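Side-chain contacts in epsin 1 (Danio rerio, PDB 5LP0), which probably binds membranes enriched in phosphatidylinositol 4,5-bisphosphate, bends them and helps clathrin-coated invaginations to form in receptor-mediated endocytosis: residues A[104-107]-A[111-114]; A[119-122]-A[126-129]. All blocks are in the same frame, centred on the assembly; numbering follows the deposited sequence. Where two conformers were deposited one is given.

Contact 1. Residues A[104-107]-A[111-114]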
ATOM      1  N   GLY A 104       2.871 -23.028  12.250  1.00 36.63           N
ATOM      2  CA  GLY A 104       3.654 -23.660  11.207  1.00 32.02           C
ATOM      3  C   GLY A 104       3.218 -23.228   9.820  1.00 31.15           C
ATOM      4  O   GLY A 104       3.733 -23.727   8.811  1.00 27.49           O
ATOM      5  N   LYS A 105       2.272 -22.299   9.747  1.00 25.91           N
ATOM      6  CA  LYS A 105       1.720 -21.946   8.439  1.00 25.01           C
ATOM      7  C   LYS A 105       2.443 -20.770   7.777  1.00 26.18           C
ATOM      8  O   LYS A 105       2.832 -19.791   8.429  1.00 25.58           O
ATOM      9  CB  LYS A 105       0.200 -21.756   8.507  1.00 30.75           C
ATOM     10  CG  LYS A 105      -0.284 -20.348   8.738  1.00 31.35           C
ATOM     11  CD  LYS A 105      -1.811 -20.267   8.934  1.00 38.69           C
ATOM     12  CE  LYS A 105      -2.501 -21.619   9.146  1.00 37.87           C
ATOM     13  NZ  LYS A 105      -2.712 -21.986  10.581  1.00 39.04           N
ATOM     14  N   ASP A 106       2.656 -20.921   6.478  1.00 22.20           N
ATOM     15  CA  ASP A 106       3.500 -20.006   5.710  1.00 20.58           C
ATOM     16  C   ASP A 106       2.731 -18.745   5.335  1.00 14.95           C
ATOM     17  O   ASP A 106       2.114 -18.676   4.289  1.00 16.52           O
ATOM     18  CB  ASP A 106       4.042 -20.702   4.445  1.00 17.32           C
ATOM     19  CG  ASP A 106       5.186 -19.923   3.791  1.00 15.97           C
ATOM     20  OD1 ASP A 106       5.303 -18.711   4.069  1.00 14.76           O
ATOM     21  OD2 ASP A 106       5.948 -20.491   2.979  1.00 15.95           O
ATOM     22  N   GLN A 107       2.751 -17.737   6.201  1.00 14.98           N
ATOM     23  CA  GLN A 107       2.072 -16.481   5.885  1.00 15.31           C
ATOM     24  C   GLN A 107       2.866 -15.697   4.849  1.00 13.62           C
ATOM     25  O   GLN A 107       2.308 -14.898   4.106  1.00 16.22           O
ATOM     26  CB  GLN A 107       1.837 -15.645   7.147  1.00 16.27           C
ATOM     27  CG  GLN A 107       0.968 -16.360   8.209  1.00 17.72           C
ATOM     28  CD  GLN A 107      -0.478 -16.543   7.790  1.00 19.79           C
ATOM     29  OE1 GLN A 107      -0.916 -16.061   6.754  1.00 21.77           O
ATOM     30  NE2 GLN A 107      -1.231 -17.257   8.613  1.00 29.19           N
ATOM     31  N   VAL A 111       2.564 -12.743   1.080  1.00  8.43           N
ATOM     32  CA  VAL A 111       3.360 -11.546   0.849  1.00  8.91           C
ATOM     33  C   VAL A 111       4.125 -11.663  -0.461  1.00  8.06           C
ATOM     34  O   VAL A 111       4.130 -10.733  -1.266  1.00  7.71           O
ATOM     35  CB  VAL A 111       4.340 -11.270   2.012  1.00  8.42           C
ATOM     36  CG1 VAL A 111       5.251 -10.094   1.699  1.00 10.36           C
ATOM     37  CG2 VAL A 111       3.540 -10.995   3.267  1.00 14.56           C
ATOM     38  N   ARG A 112       4.730 -12.819  -0.718  1.00  6.91           N
ATOM     39  CA  ARG A 112       5.577 -12.983  -1.892  1.00  6.83           C
ATOM     40  C   ARG A 112       4.756 -12.892  -3.158  1.00  7.35           C
ATOM     41  O   ARG A 112       5.181 -12.266  -4.137  1.00  7.43           O
ATOM     42  CB  ARG A 112       6.325 -14.326  -1.853  1.00  8.66           C
ATOM     43  CG  ARG A 112       7.336 -14.423  -0.697  1.00  8.02           C
ATOM     44  CD  ARG A 112       8.197 -15.679  -0.768  1.00  9.93           C
ATOM     45  NE  ARG A 112       7.512 -16.950  -0.497  1.00 11.45           N
ATOM     46  CZ  ARG A 112       7.318 -17.487   0.705  1.00 10.21           C
ATOM     47  NH1 ARG A 112       7.700 -16.859   1.811  1.00 11.97           N
ATOM     48  NH2 ARG A 112       6.731 -18.681   0.807  1.00 13.24           N
ATOM     49  N   GLU A 113       3.568 -13.485  -3.144  1.00  7.66           N
ATOM     50  CA  GLU A 113       2.723 -13.458  -4.333  1.00  8.36           C
ATOM     51  C   GLU A 113       2.161 -12.062  -4.613  1.00  7.40           C
ATOM     52  O   GLU A 113       2.159 -11.625  -5.761  1.00  8.90           O
ATOM     53  CB  GLU A 113       1.587 -14.480  -4.200  1.00 10.19           C
ATOM     54  CG  GLU A 113       0.567 -14.432  -5.325  1.00 11.15           C
ATOM     55  CD  GLU A 113       1.102 -14.926  -6.651  1.00 14.42           C
ATOM     56  OE1 GLU A 113       2.228 -15.459  -6.696  1.00 21.54           O
ATOM     57  OE2 GLU A 113       0.369 -14.773  -7.656  1.00 20.58           O
ATOM     58  N   LYS A 114       1.705 -11.365  -3.564  1.00  7.62           N
ATOM     59  CA  LYS A 114       1.207 -10.005  -3.715  1.00  7.39           C
ATOM     60  C   LYS A 114       2.319  -9.089  -4.241  1.00  8.52           C
ATOM     61  O   LYS A 114       2.073  -8.270  -5.120  1.00  7.85           O
ATOM     62  CB  LYS A 114       0.605  -9.512  -2.394  1.00  9.43           C
ATOM     63  CG  LYS A 114      -0.013  -8.121  -2.468  1.00 10.29           C
ATOM     64  CD  LYS A 114      -0.798  -7.751  -1.203  1.00 10.53           C
ATOM     65  CE  LYS A 114      -2.181  -8.372  -1.210  1.00 14.09           C
ATOM     66  NZ  LYS A 114      -3.092  -7.777  -2.224  1.00 15.26           N
TER
HETATM   67  O   HOH W   1       7.754 -17.808   4.516  1.00 10.62           O
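At the edge of the R112 guanidinium lie two oxygens, both in its plane: OD2 of D106 beside NH2, and a water beside NH1. The carboxylate of D106 does not lie flush with this edge; the two planes stand 52° apart, and the direct bond uses one carboxylate oxygen, not a bidentate pair. R112 NH2 donates to D106 OD2 over 2.9 Å in a fairly straight bond. It arrives on the syn side of OD2 but 32° out of the carboxylate plane. The second oxygen is linked indirectly: the water gives a hydrogen to D106 OD1 at 2.7 Å and accepts one from R112 NH1 at 2.9 Å. NH1 also donates to the backbone O of F97, which fixes the guanidinium from the loop before helix 108-122.

D106 reaches across because its CG stands anti to the backbone N (chi1 -166°). The same carboxylate caps the start of that helix, OD1 accepting from the backbone N of V109. Along the backbone, Q107 O accepts from N110 ND2 and lies 3.7 Å from V111 N, while V111 turns its side chain onto V62 and M66 of helix 59-75. An alanine in place of R112 would probably leave D106 OD2 without its charged mate and F97 O without this donor, the carboxylate then being held from the V109 side through OD1. D106 thus serves the helix start and an arginine further along the helix at once, and its negative charge there is likely to be stabilised by both.

Contact 2. Residues A[119-122]-A[126-129]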
ATOM      1  N   VAL A 119       4.810  -5.806  -8.552  1.00  7.45           N
ATOM      2  CA  VAL A 119       5.978  -5.462  -9.337  1.00  9.21           C
ATOM      3  C   VAL A 119       5.635  -5.514 -10.831  1.00 11.06           C
ATOM      4  O   VAL A 119       5.999  -4.599 -11.574  1.00 10.49           O
ATOM      5  CB  VAL A 119       7.159  -6.416  -9.050  1.00  9.57           C
ATOM      6  CG1 VAL A 119       8.261  -6.219 -10.081  1.00 13.01           C
ATOM      7  CG2 VAL A 119       7.715  -6.184  -7.639  1.00 11.48           C
ATOM      8  N   THR A 120       4.932  -6.559 -11.290  1.00 10.54           N
ATOM      9  CA  THR A 120       4.584  -6.619 -12.724  1.00 11.28           C
ATOM     10  C   THR A 120       3.679  -5.453 -13.139  1.00  9.18           C
ATOM     11  O   THR A 120       3.846  -4.885 -14.228  1.00 12.28           O
ATOM     12  CB  THR A 120       3.968  -7.964 -13.174  1.00 15.66           C
ATOM     13  OG1 THR A 120       2.666  -8.116 -12.625  1.00 16.23           O
ATOM     14  CG2 THR A 120       4.834  -9.130 -12.764  1.00 16.78           C
ATOM     15  N   LEU A 121       2.746  -5.078 -12.269  1.00 10.06           N
ATOM     16  CA  LEU A 121       1.912  -3.911 -12.534  1.00 11.08           C
ATOM     17  C   LEU A 121       2.748  -2.635 -12.675  1.00 10.37           C
ATOM     18  O   LEU A 121       2.583  -1.879 -13.633  1.00 13.37           O
ATOM     19  CB  LEU A 121       0.916  -3.721 -11.411  1.00  9.55           C
ATOM     20  CG  LEU A 121       0.147  -2.402 -11.473  1.00 10.34           C
ATOM     21  CD1 LEU A 121      -0.651  -2.279 -12.773  1.00 13.01           C
ATOM     22  CD2 LEU A 121      -0.734  -2.354 -10.270  1.00 12.00           C
ATOM     23  N   LEU A 122       3.627  -2.379 -11.707  1.00 10.31           N
ATOM     24  CA  LEU A 122       4.411  -1.145 -11.693  1.00  9.57           C
ATOM     25  C   LEU A 122       5.337  -1.012 -12.908  1.00 12.55           C
ATOM     26  O   LEU A 122       5.616   0.096 -13.362  1.00 15.84           O
ATOM     27  CB  LEU A 122       5.222  -1.029 -10.397  1.00 10.25           C
ATOM     28  CG  LEU A 122       4.409  -0.572  -9.189  1.00 10.27           C
ATOM     29  CD1 LEU A 122       5.165  -0.809  -7.903  1.00 10.82           C
ATOM     30  CD2 LEU A 122       4.044   0.901  -9.362  1.00 11.28           C
ATOM     31  N   GLU A 126       1.205   0.913 -19.591  1.00 18.83           N
ATOM     32  CA  GLU A 126      -0.102   0.668 -20.210  1.00 20.93           C
ATOM     33  C   GLU A 126      -1.086   0.034 -19.225  1.00 23.00           C
ATOM     34  O   GLU A 126      -2.253   0.470 -19.091  1.00 23.06           O
ATOM     35  CB  GLU A 126       0.050  -0.230 -21.434  1.00 23.35           C
ATOM     36  CG  GLU A 126      -1.272  -0.563 -22.108  1.00 34.93           C
ATOM     37  CD  GLU A 126      -1.134  -1.589 -23.219  1.00 47.81           C
ATOM     38  OE1 GLU A 126      -0.504  -2.647 -22.985  1.00 52.92           O
ATOM     39  OE2 GLU A 126      -1.664  -1.337 -24.322  1.00 51.34           O
ATOM     40  N   ARG A 127      -0.615  -0.996 -18.530  1.00 18.99           N
ATOM     41  CA  ARG A 127      -1.418  -1.636 -17.498  1.00 20.08           C
ATOM     42  C   ARG A 127      -1.836  -0.607 -16.464  1.00 19.93           C
ATOM     43  O   ARG A 127      -2.968  -0.614 -16.009  1.00 19.93           O
ATOM     44  CB  ARG A 127      -0.643  -2.761 -16.816  1.00 17.22           C
ATOM     45  CG  ARG A 127      -0.512  -4.012 -17.664  1.00 20.78           C
ATOM     46  CD  ARG A 127       0.065  -5.164 -16.867  1.00 17.17           C
ATOM     47  NE  ARG A 127      -0.802  -5.515 -15.745  1.00 16.26           N
ATOM     48  CZ  ARG A 127      -0.432  -6.244 -14.696  1.00 14.25           C
ATOM     49  NH1 ARG A 127       0.798  -6.740 -14.631  1.00 19.87           N
ATOM     50  NH2 ARG A 127      -1.299  -6.504 -13.719  1.00 14.09           N
ATOM     51  N   LEU A 128      -0.946   0.294 -16.092  1.00 17.71           N
ATOM     52  CA  LEU A 128      -1.300   1.292 -15.100  0.97 18.03           C
ATOM     53  C   LEU A 128      -2.458   2.172 -15.607  1.00 18.46           C
ATOM     54  O   LEU A 128      -3.389   2.440 -14.860  1.00 15.74           O
ATOM     55  CB  LEU A 128      -0.064   2.105 -14.675  0.97 18.65           C
ATOM     56  CG  LEU A 128       0.973   1.305 -13.853  0.97 19.71           C
ATOM     57  CD1 LEU A 128       2.390   1.892 -13.963  0.97 25.24           C
ATOM     58  CD2 LEU A 128       0.583   1.192 -12.373  0.97 20.58           C
ATOM     59  N   ARG A 129      -2.415   2.602 -16.871  1.00 15.25           N
ATOM     60  CA  ARG A 129      -3.519   3.415 -17.420  1.00 18.31           C
ATOM     61  C   ARG A 129      -4.886   2.721 -17.401  1.00 13.68           C
ATOM     62  O   ARG A 129      -5.911   3.319 -17.000  1.00 15.49           O
ATOM     63  CB  ARG A 129      -3.218   3.866 -18.844  1.00 26.16           C
ATOM     64  CG  ARG A 129      -2.208   4.980 -18.944  1.00 32.60           C
ATOM     65  CD  ARG A 129      -2.208   5.556 -20.347  1.00 33.05           C
ATOM     66  NE  ARG A 129      -2.036   4.506 -21.352  1.00 35.50           N
ATOM     67  CZ  ARG A 129      -0.860   4.056 -21.783  1.00 39.06           C
ATOM     68  NH1 ARG A 129       0.277   4.553 -21.304  1.00 35.36           N
ATOM     69  NH2 ARG A 129      -0.817   3.095 -22.697  1.00 41.55           N
TER
HETATM   70  O   HOH W   2      -0.034  -8.046 -11.588  1.00 14.35           O
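In the conformer given for L128, one of two deposited, L121 and L128 meet through their methyl ends, the apolar part of this contact. CD1 of L121 lies 3.7 Å from CD2 of L128, and the same L128 methyl also touches L121 CG. L121 holds CG anti to its backbone N (chi1 171°), which carries CD1 over to the second helix, where it also approaches CB of R127 at 4.1 Å. L128 in this conformer packs against backbone as well: its CG sits 3.6 Å from L121 O, and its CD1 is 3.7 Å from L122 O. Beyond the pair, K74 touches L121, while I73 of the same helix 59-75 meets both L122 and L128.

The two segments belong to consecutive helices, 108-122 and 125-139, joined by a very short turn in the all-helical ENTH domain. D124 in that turn accepts from the backbone N of R127 through OD1, tying the turn to the second helix.

The polar part runs along the outer side. R127 bends at chi3 (61°) and lays its guanidinium back over the end of the first helix, with L121 CA 3.7 Å above one face, offset toward the rim. CB of T120 and a water sit at its edge, in plane. This water accepts from R127 NH2 at 2.9 Å and is also hydrogen-bonded to T120 OG1 at 2.9 Å, bridging the two side chains. The threonine hydroxyl is further bonded to the backbone O of Q117, one turn back in its own helix. NH1 of R127 lies 3.5 Å from L121 N, two donors that make no bond.

In the fold
Helix 108-122 carries both contacts: contact 1 joins its first half to the loop that leads into it, and contact 2 joins its last turn to helix 125-139. Contact 1 is complete before the chain reaches contact 2. Their centres are about 23 Å apart; the closest atoms of the two are about 5 Å apart. Helix 59-75 lines both, through V62 and M66 at contact 1 and I73 and K74 at contact 2, so helix 108-122 is tied near each end while packed against this one neighbour. Contact 1 is the nearer to the probable phosphoinositide site, with the V111 side chain about 9 Å from that of H61; contact 2 lies away from it.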